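PDB 3WYD: LC-Est1C from Uncultured organism, which probably hydrolyses carboxylic ester bonds as a carboxylesterase of the alpha/beta-hydrolase fold. Local coordinates for residues F37-A42 with Y104-D109; R69-A74 with D207-F212. One frame throughout, in Å; residues are numbered along the deposited sequence.

Interactions 1 and 2 meet through neighbouring parallel strands of the central sheet, 37-43 and 72-76, and their centres lie about 10 Å apart. Val40 N is 2.9 Å from Ile72 O, and Val40 O the same distance from Ala74 N, consistent with backbone hydrogen bonds that tie the two contacts together. Earlier in the strand, Phe37 CD2 packs 3.2 Å from Gly70 O. Interaction 1 pairs strand 37-43 with the residues leading into strand 110-116, which runs to the probable nucleophile elbow with Ser117. Interaction 2 packs helix 205-213, which follows the probable catalytic His197 in the chain, near the start of strand 72-76.

Interaction 1. Residues F37-A42 with Y104-D109; sequences FPLVIA and YKIDPD
Phe37 and Ile106 form a parallel beta bridge in which the backbone of Phe37 is held at two points by the 104-109 segment. Phe37 N donates to Lys105 O (2.9 Å, nearly straight at 165°), while Phe37 O accepts from Asp107 N at 2.9 Å, the donor lying well above the carbonyl plane. The same oxygen also receives a CA-H...O contact from Ile106 CA at 3.3 Å.

The Ile106 side chain spreads from this bridge. Its CB stands 4.0 Å from Phe37 O. At the branch CG2 goes furthest into the contact: anti to the backbone N, it lies 3.7 Å from Phe37 O and 3.8 Å from Leu39 CB, with Leu39 CD2 a little beyond. The other branch runs through CG1 to CD1, 4.0 Å from Phe37 O. Asp107 CG is anti to its own N (chi1 -177°), and from there OD1 accepts Asp109 N at 2.9 Å from above the carboxylate plane. This Asx turn accompanies the corner that the chain makes at Pro108 and Asp109.

Past the corner the chain continues as strand 110-116, whose Arg110 and Tyr112 hydrogen-bond, backbone to backbone, with Leu39. The contact thus belongs to the beta-alpha-beta connection from strand 72-76 through helix 88-103 to strand 110-116, with strand 37-43 between the two. Ile106 packs on Ile72 and Ile111, and Leu39 carries the apolar layer onto Val100 of helix 88-103.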
ATOM      1  N   PHE A  37     -21.737 -16.840 -15.428  1.00 17.75           N
ATOM      2  CA  PHE A  37     -21.443 -16.853 -14.005  1.00 18.69           C
ATOM      3  C   PHE A  37     -21.055 -15.442 -13.527  1.00 14.59           C
ATOM      4  O   PHE A  37     -20.487 -14.640 -14.311  1.00 15.95           O
ATOM      5  CB  PHE A  37     -20.284 -17.824 -13.714  1.00 16.85           C
ATOM      6  CG  PHE A  37     -20.727 -19.222 -13.324  1.00 22.12           C
ATOM      7  CD1 PHE A  37     -21.723 -19.878 -14.028  1.00 23.96           C
ATOM      8  CD2 PHE A  37     -20.178 -19.851 -12.226  1.00 22.22           C
ATOM      9  CE1 PHE A  37     -22.183 -21.129 -13.623  1.00 23.76           C
ATOM     10  CE2 PHE A  37     -20.665 -21.092 -11.786  1.00 21.11           C
ATOM     11  CZ  PHE A  37     -21.642 -21.743 -12.518  1.00 23.84           C
ATOM     12  N   PRO A  38     -21.285 -15.179 -12.230  1.00 14.64           N
ATOM     13  CA  PRO A  38     -20.741 -13.950 -11.622  1.00 13.76           C
ATOM     14  C   PRO A  38     -19.243 -14.069 -11.387  1.00 15.16           C
ATOM     15  O   PRO A  38     -18.698 -15.168 -11.326  1.00 14.30           O
ATOM     16  CB  PRO A  38     -21.457 -13.875 -10.283  1.00 14.67           C
ATOM     17  CG  PRO A  38     -21.562 -15.376  -9.891  1.00 15.85           C
ATOM     18  CD  PRO A  38     -21.885 -16.064 -11.226  1.00 16.63           C
ATOM     19  N   LEU A  39     -18.580 -12.920 -11.366  1.00 13.11           N
ATOM     20  CA  LEU A  39     -17.160 -12.857 -11.259  1.00 11.72           C
ATOM     21  C   LEU A  39     -16.836 -11.964 -10.072  1.00 13.11           C
ATOM     22  O   LEU A  39     -17.348 -10.838  -9.985  1.00 14.28           O
ATOM     23  CB  LEU A  39     -16.590 -12.232 -12.518  1.00 13.18           C
ATOM     24  CG  LEU A  39     -15.108 -11.861 -12.588  1.00 11.89           C
ATOM     25  CD1 LEU A  39     -14.202 -13.099 -12.278  1.00 13.74           C
ATOM     26  CD2 LEU A  39     -14.759 -11.229 -13.933  1.00 14.41           C
ATOM     27  N   VAL A  40     -15.922 -12.401  -9.214  1.00 11.43           N
ATOM     28  CA  VAL A  40     -15.362 -11.507  -8.170  1.00 11.32           C
ATOM     29  C   VAL A  40     -13.897 -11.273  -8.407  1.00 11.48           C
ATOM     30  O   VAL A  40     -13.116 -12.213  -8.603  1.00 13.24           O
ATOM     31  CB  VAL A  40     -15.546 -12.097  -6.759  1.00 12.52           C
ATOM     32  CG1 VAL A  40     -14.950 -11.167  -5.711  1.00 14.84           C
ATOM     33  CG2 VAL A  40     -16.948 -12.342  -6.454  1.00 18.67           C
ATOM     34  N   ILE A  41     -13.493 -10.014  -8.409  1.00 10.85           N
ATOM     35  CA  ILE A  41     -12.089  -9.655  -8.442  1.00 10.93           C
ATOM     36  C   ILE A  41     -11.703  -9.394  -6.978  1.00 11.23           C
ATOM     37  O   ILE A  41     -12.361  -8.582  -6.319  1.00 11.98           O
ATOM     38  CB  ILE A  41     -11.880  -8.364  -9.272  1.00 11.16           C
ATOM     39  CG1 ILE A  41     -12.418  -8.547 -10.712  1.00 13.75           C
ATOM     40  CG2 ILE A  41     -10.409  -7.937  -9.203  1.00 13.02           C
ATOM     41  CD1 ILE A  41     -11.847  -9.770 -11.459  1.00 16.02           C
ATOM     42  N   ALA A  42     -10.691 -10.111  -6.473  1.00 10.92           N
ATOM     43  CA  ALA A  42     -10.259  -9.986  -5.093  1.00 10.27           C
ATOM     44  C   ALA A  42      -8.827  -9.467  -5.095  1.00 12.08           C
ATOM     45  O   ALA A  42      -7.945 -10.076  -5.717  1.00 13.68           O
ATOM     46  CB  ALA A  42     -10.328 -11.372  -4.420  1.00 11.73           C
ATOM     47  N   TYR A 104     -14.231 -16.970 -20.259  1.00 18.63           N
ATOM     48  CA  TYR A 104     -15.321 -17.573 -19.516  1.00 19.50           C
ATOM     49  C   TYR A 104     -16.600 -16.826 -19.843  1.00 19.01           C
ATOM     50  O   TYR A 104     -16.517 -15.637 -20.183  1.00 19.44           O
ATOM     51  CB  TYR A 104     -15.045 -17.455 -17.988  1.00 19.81           C
ATOM     52  CG  TYR A 104     -13.867 -18.299 -17.555  1.00 17.74           C
ATOM     53  CD1 TYR A 104     -14.078 -19.629 -17.219  1.00 20.39           C
ATOM     54  CD2 TYR A 104     -12.564 -17.849 -17.745  1.00 17.60           C
ATOM     55  CE1 TYR A 104     -13.012 -20.465 -16.981  1.00 18.33           C
ATOM     56  CE2 TYR A 104     -11.463 -18.696 -17.513  1.00 20.51           C
ATOM     57  CZ  TYR A 104     -11.727 -19.991 -17.111  1.00 18.52           C
ATOM     58  OH  TYR A 104     -10.664 -20.851 -16.889  1.00 22.48           O
ATOM     59  N   LYS A 105     -17.748 -17.471 -19.618  1.00 17.83           N
ATOM     60  CA  LYS A 105     -19.042 -16.805 -19.752  1.00 17.88           C
ATOM     61  C   LYS A 105     -19.344 -16.035 -18.493  1.00 17.44           C
ATOM     62  O   LYS A 105     -19.733 -16.614 -17.490  1.00 18.62           O
ATOM     63  CB  LYS A 105     -20.184 -17.789 -20.030  1.00 19.99           C
ATOM     64  CG  LYS A 105     -20.104 -18.407 -21.421  1.00 29.89           C
ATOM     65  CD  LYS A 105     -21.387 -19.147 -21.745  1.00 31.79           C
ATOM     66  CE  LYS A 105     -22.522 -18.179 -22.064  1.00 36.58           C
ATOM     67  NZ  LYS A 105     -22.461 -17.741 -23.494  1.00 39.04           N
ATOM     68  N   ILE A 106     -19.134 -14.727 -18.555  1.00 15.47           N
ATOM     69  CA  ILE A 106     -19.331 -13.898 -17.366  1.00 15.27           C
ATOM     70  C   ILE A 106     -20.564 -13.015 -17.539  1.00 15.26           C
ATOM     71  O   ILE A 106     -20.738 -12.364 -18.580  1.00 15.73           O
ATOM     72  CB  ILE A 106     -18.111 -12.966 -17.112  1.00 14.84           C
ATOM     73  CG1 ILE A 106     -16.809 -13.760 -16.976  1.00 16.40           C
ATOM     74  CG2 ILE A 106     -18.363 -12.032 -15.918  1.00 14.28           C
ATOM     75  CD1 ILE A 106     -16.882 -14.852 -15.917  1.00 16.99           C
ATOM     76  N   ASP A 107     -21.415 -13.000 -16.528  1.00 14.44           N
ATOM     77  CA  ASP A 107     -22.614 -12.131 -16.512  1.00 14.09           C
ATOM     78  C   ASP A 107     -22.176 -10.670 -16.338  1.00 16.30           C
ATOM     79  O   ASP A 107     -21.610 -10.309 -15.330  1.00 13.43           O
ATOM     80  CB  ASP A 107     -23.495 -12.548 -15.326  1.00 15.72           C
ATOM     81  CG  ASP A 107     -24.775 -11.786 -15.237  1.00 16.98           C
ATOM     82  OD1 ASP A 107     -24.875 -10.677 -15.814  1.00 16.03           O
ATOM     83  OD2 ASP A 107     -25.688 -12.262 -14.526  1.00 18.97           O
ATOM     84  N   PRO A 108     -22.417  -9.823 -17.340  1.00 14.21           N
ATOM     85  CA  PRO A 108     -21.921  -8.444 -17.308  1.00 13.05           C
ATOM     86  C   PRO A 108     -22.535  -7.622 -16.161  1.00 12.84           C
ATOM     87  O   PRO A 108     -21.955  -6.610 -15.748  1.00 14.01           O
ATOM     88  CB  PRO A 108     -22.342  -7.876 -18.688  1.00 15.79           C
ATOM     89  CG  PRO A 108     -23.371  -8.806 -19.205  1.00 17.56           C
ATOM     90  CD  PRO A 108     -23.151 -10.159 -18.577  1.00 15.03           C
ATOM     91  N   ASP A 109     -23.668  -8.080 -15.641  1.00 13.52           N
ATOM     92  CA  ASP A 109     -24.328  -7.391 -14.546  1.00 14.06           C
ATOM     93  C   ASP A 109     -23.911  -7.937 -13.188  1.00 13.14           C
ATOM     94  O   ASP A 109     -24.454  -7.520 -12.157  1.00 13.86           O
ATOM     95  CB  ASP A 109     -25.834  -7.480 -14.666  1.00 15.17           C
ATOM     96  CG  ASP A 109     -26.357  -6.603 -15.759  1.00 18.72           C
ATOM     97  OD1 ASP A 109     -25.793  -5.509 -15.954  1.00 18.74           O
ATOM     98  OD2 ASP A 109     -27.356  -7.010 -16.363  1.00 21.52           O
TER

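Interaction 2. Residues R69-A74 with D207-F212; sequences RGYIVA and DVFDWF
The guanidinium of Arg69 lies with one face over Phe209 CB, which sits 3.4 Å from Arg69 CZ and above the centre of the group. At its edge, in plane, is Asp210 OD1. The ring of Tyr71 has Phe209 over one face, offset toward the rim, and Arg69 CB at its edge. Phe209 in turn presents an edge to Tyr71: the pair is T-shaped, with centroids 5.1 Å apart and planes at 78°, and Tyr71 CD1 comes 3.7 Å from Phe209 CE1. The ring of Phe212 has Val208 O above one face, within its own helix.

These groups join the end of helix 57-69 and the loop residue Tyr71, just ahead of strand 72-76, to helix 205-213, the last helix of the alpha/beta-hydrolase fold here. Both helices lie on the Val40 side of the sheet, across from helix 88-103; Phe62 also meets the Phe209 ring, while Tyr71 rests on Pro38 and Val40 of the neighbouring strand.

Arg69 reaches the helix with its chain extended from CG to NE and grips a single carboxylate oxygen with both terminal nitrogens. NH1 donates to Asp210 OD1 at 2.8 Å and 159°, on the anti lone pair, whereas NH2 meets that oxygen from above the carboxylate plane, at 3.2 Å and less straight (136°). The cluster extends to further charges: Arg69 NE pairs with Glu65 OE1, Arg69 NH1 also with Asp213 OD2, and Lys206 NZ with Asp210 OD2. Tyr71 OH hydrogen-bonds to Asp213 OD1 and lies 3.4 Å from Phe212 CB, where the tyrosine crosses the Phe212 side chain at about a right angle.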
ATOM      1  N   ARG A  69     -21.288 -20.781  -3.626  1.00 19.57           N
ATOM      2  CA  ARG A  69     -22.277 -19.848  -4.145  1.00 18.60           C
ATOM      3  C   ARG A  69     -22.145 -19.671  -5.675  1.00 17.89           C
ATOM      4  O   ARG A  69     -23.028 -19.069  -6.315  1.00 20.37           O
ATOM      5  CB  ARG A  69     -22.141 -18.499  -3.439  1.00 18.01           C
ATOM      6  CG  ARG A  69     -22.184 -18.576  -1.939  1.00 17.28           C
ATOM      7  CD  ARG A  69     -21.995 -17.214  -1.378  1.00 19.05           C
ATOM      8  NE  ARG A  69     -21.781 -17.206   0.075  1.00 18.39           N
ATOM      9  CZ  ARG A  69     -22.422 -16.402   0.914  1.00 16.94           C
ATOM     10  NH1 ARG A  69     -23.434 -15.632   0.492  1.00 18.35           N
ATOM     11  NH2 ARG A  69     -22.065 -16.375   2.189  1.00 18.39           N
ATOM     12  N   GLY A  70     -21.098 -20.238  -6.260  1.00 18.31           N
ATOM     13  CA  GLY A  70     -20.939 -20.275  -7.715  1.00 15.98           C
ATOM     14  C   GLY A  70     -20.360 -19.023  -8.353  1.00 16.66           C
ATOM     15  O   GLY A  70     -20.828 -18.582  -9.379  1.00 18.15           O
ATOM     16  N   TYR A  71     -19.285 -18.516  -7.772  1.00 16.38           N
ATOM     17  CA  TYR A  71     -18.562 -17.391  -8.362  1.00 13.97           C
ATOM     18  C   TYR A  71     -17.256 -17.838  -8.957  1.00 14.76           C
ATOM     19  O   TYR A  71     -16.521 -18.583  -8.287  1.00 16.63           O
ATOM     20  CB  TYR A  71     -18.183 -16.374  -7.260  1.00 15.00           C
ATOM     21  CG  TYR A  71     -19.331 -15.566  -6.714  1.00 13.77           C
ATOM     22  CD1 TYR A  71     -20.256 -16.104  -5.804  1.00 15.26           C
ATOM     23  CD2 TYR A  71     -19.565 -14.283  -7.208  1.00 14.12           C
ATOM     24  CE1 TYR A  71     -21.341 -15.349  -5.352  1.00 16.40           C
ATOM     25  CE2 TYR A  71     -20.636 -13.535  -6.775  1.00 14.47           C
ATOM     26  CZ  TYR A  71     -21.514 -14.036  -5.849  1.00 14.64           C
ATOM     27  OH  TYR A  71     -22.549 -13.280  -5.367  1.00 16.39           O
ATOM     28  N   ILE A  72     -16.906 -17.335 -10.140  1.00 14.45           N
ATOM     29  CA  ILE A  72     -15.534 -17.367 -10.622  1.00 13.24           C
ATOM     30  C   ILE A  72     -14.794 -16.244  -9.888  1.00 13.38           C
ATOM     31  O   ILE A  72     -15.411 -15.200  -9.638  1.00 13.19           O
ATOM     32  CB  ILE A  72     -15.462 -17.128 -12.144  1.00 14.70           C
ATOM     33  CG1 ILE A  72     -16.075 -18.352 -12.832  1.00 15.87           C
ATOM     34  CG2 ILE A  72     -14.064 -16.928 -12.603  1.00 16.03           C
ATOM     35  CD1 ILE A  72     -16.248 -18.190 -14.327  1.00 15.58           C
ATOM     36  N   VAL A  73     -13.593 -16.521  -9.360  1.00 15.16           N
ATOM     37  CA  VAL A  73     -12.793 -15.484  -8.655  1.00 13.78           C
ATOM     38  C   VAL A  73     -11.499 -15.272  -9.423  1.00 15.60           C
ATOM     39  O   VAL A  73     -10.817 -16.242  -9.779  1.00 15.41           O
ATOM     40  CB  VAL A  73     -12.433 -15.921  -7.212  1.00 13.17           C
ATOM     41  CG1 VAL A  73     -11.663 -14.786  -6.485  1.00 12.93           C
ATOM     42  CG2 VAL A  73     -13.697 -16.315  -6.426  1.00 15.44           C
ATOM     43  N   ALA A  74     -11.134 -14.023  -9.685  1.00 11.89           N
ATOM     44  CA  ALA A  74      -9.806 -13.706 -10.191  1.00 11.71           C
ATOM     45  C   ALA A  74      -9.040 -12.866  -9.205  1.00 12.62           C
ATOM     46  O   ALA A  74      -9.560 -11.861  -8.683  1.00 11.82           O
ATOM     47  CB  ALA A  74      -9.883 -12.971 -11.575  1.00 15.28           C
ATOM     48  N   ASP A 207     -20.126 -11.887   4.810  1.00 15.00           N
ATOM     49  CA  ASP A 207     -20.881 -10.668   4.603  1.00 13.42           C
ATOM     50  C   ASP A 207     -20.626 -10.141   3.178  1.00 13.97           C
ATOM     51  O   ASP A 207     -21.522  -9.601   2.544  1.00 13.92           O
ATOM     52  CB  ASP A 207     -20.447  -9.626   5.619  1.00 15.18           C
ATOM     53  CG  ASP A 207     -20.650 -10.101   7.046  1.00 17.95           C
ATOM     54  OD1 ASP A 207     -21.790  -9.969   7.526  1.00 21.93           O
ATOM     55  OD2 ASP A 207     -19.683 -10.603   7.667  1.00 21.95           O
ATOM     56  N   VAL A 208     -19.390 -10.235   2.724  1.00 12.98           N
ATOM     57  CA  VAL A 208     -19.066  -9.791   1.349  1.00 12.53           C
ATOM     58  C   VAL A 208     -19.847 -10.592   0.293  1.00 13.00           C
ATOM     59  O   VAL A 208     -20.472  -9.996  -0.605  1.00 11.71           O
ATOM     60  CB  VAL A 208     -17.557  -9.937   1.083  1.00 11.35           C
ATOM     61  CG1 VAL A 208     -17.189  -9.751  -0.394  1.00 13.62           C
ATOM     62  CG2 VAL A 208     -16.752  -8.996   1.974  1.00 13.78           C
ATOM     63  N   PHE A 209     -19.841 -11.924   0.402  1.00 13.20           N
ATOM     64  CA  PHE A 209     -20.574 -12.736  -0.565  1.00 12.57           C
ATOM     65  C   PHE A 209     -22.076 -12.545  -0.411  1.00 14.07           C
ATOM     66  O   PHE A 209     -22.797 -12.539  -1.415  1.00 14.67           O
ATOM     67  CB  PHE A 209     -20.164 -14.199  -0.468  1.00 12.48           C
ATOM     68  CG  PHE A 209     -18.896 -14.495  -1.214  1.00 12.42           C
ATOM     69  CD1 PHE A 209     -18.956 -14.862  -2.562  1.00 13.15           C
ATOM     70  CD2 PHE A 209     -17.657 -14.415  -0.590  1.00 14.95           C
ATOM     71  CE1 PHE A 209     -17.814 -15.122  -3.272  1.00 14.30           C
ATOM     72  CE2 PHE A 209     -16.501 -14.734  -1.274  1.00 15.98           C
ATOM     73  CZ  PHE A 209     -16.563 -15.089  -2.608  1.00 14.65           C
ATOM     74  N   ASP A 210     -22.563 -12.338   0.812  1.00 14.21           N
ATOM     75  CA  ASP A 210     -23.991 -12.032   0.992  1.00 16.45           C
ATOM     76  C   ASP A 210     -24.345 -10.764   0.225  1.00 15.38           C
ATOM     77  O   ASP A 210     -25.397 -10.685  -0.395  1.00 16.01           O
ATOM     78  CB  ASP A 210     -24.354 -11.806   2.463  1.00 14.87           C
ATOM     79  CG  ASP A 210     -24.435 -13.103   3.284  1.00 19.02           C
ATOM     80  OD1 ASP A 210     -24.338 -14.196   2.717  1.00 19.92           O
ATOM     81  OD2 ASP A 210     -24.504 -12.982   4.538  1.00 21.24           O
ATOM     82  N   TRP A 211     -23.486  -9.759   0.297  1.00 13.65           N
ATOM     83  CA  TRP A 211     -23.705  -8.487  -0.404  1.00 12.30           C
ATOM     84  C   TRP A 211     -23.697  -8.676  -1.912  1.00 13.38           C
ATOM     85  O   TRP A 211     -24.555  -8.139  -2.623  1.00 13.40           O
ATOM     86  CB  TRP A 211     -22.591  -7.492  -0.002  1.00 12.66           C
ATOM     87  CG  TRP A 211     -22.875  -6.071  -0.435  1.00 11.71           C
ATOM     88  CD1 TRP A 211     -22.258  -5.372  -1.434  1.00 12.62           C
ATOM     89  CD2 TRP A 211     -23.789  -5.185   0.182  1.00 12.49           C
ATOM     90  NE1 TRP A 211     -22.746  -4.083  -1.480  1.00 12.05           N
ATOM     91  CE2 TRP A 211     -23.692  -3.937  -0.500  1.00 11.07           C
ATOM     92  CE3 TRP A 211     -24.675  -5.314   1.261  1.00 12.54           C
ATOM     93  CZ2 TRP A 211     -24.440  -2.816  -0.124  1.00 11.13           C
ATOM     94  CZ3 TRP A 211     -25.437  -4.219   1.625  1.00 13.33           C
ATOM     95  CH2 TRP A 211     -25.343  -2.987   0.911  1.00 12.34           C
ATOM     96  N   PHE A 212     -22.805  -9.502  -2.421  1.00 11.84           N
ATOM     97  CA  PHE A 212     -22.735  -9.696  -3.866  1.00 12.25           C
ATOM     98  C   PHE A 212     -23.904 -10.565  -4.356  1.00 13.90           C
ATOM     99  O   PHE A 212     -24.460 -10.308  -5.427  1.00 15.87           O
ATOM    100  CB  PHE A 212     -21.389 -10.306  -4.277  1.00 11.28           C
ATOM    101  CG  PHE A 212     -20.171  -9.456  -3.934  1.00 11.26           C
ATOM    102  CD1 PHE A 212     -20.264  -8.079  -3.720  1.00 11.80           C
ATOM    103  CD2 PHE A 212     -18.902 -10.033  -3.999  1.00 11.42           C
ATOM    104  CE1 PHE A 212     -19.122  -7.304  -3.493  1.00 12.16           C
ATOM    105  CE2 PHE A 212     -17.744  -9.279  -3.696  1.00 11.85           C
ATOM    106  CZ  PHE A 212     -17.837  -7.896  -3.526  1.00 10.69           C
TER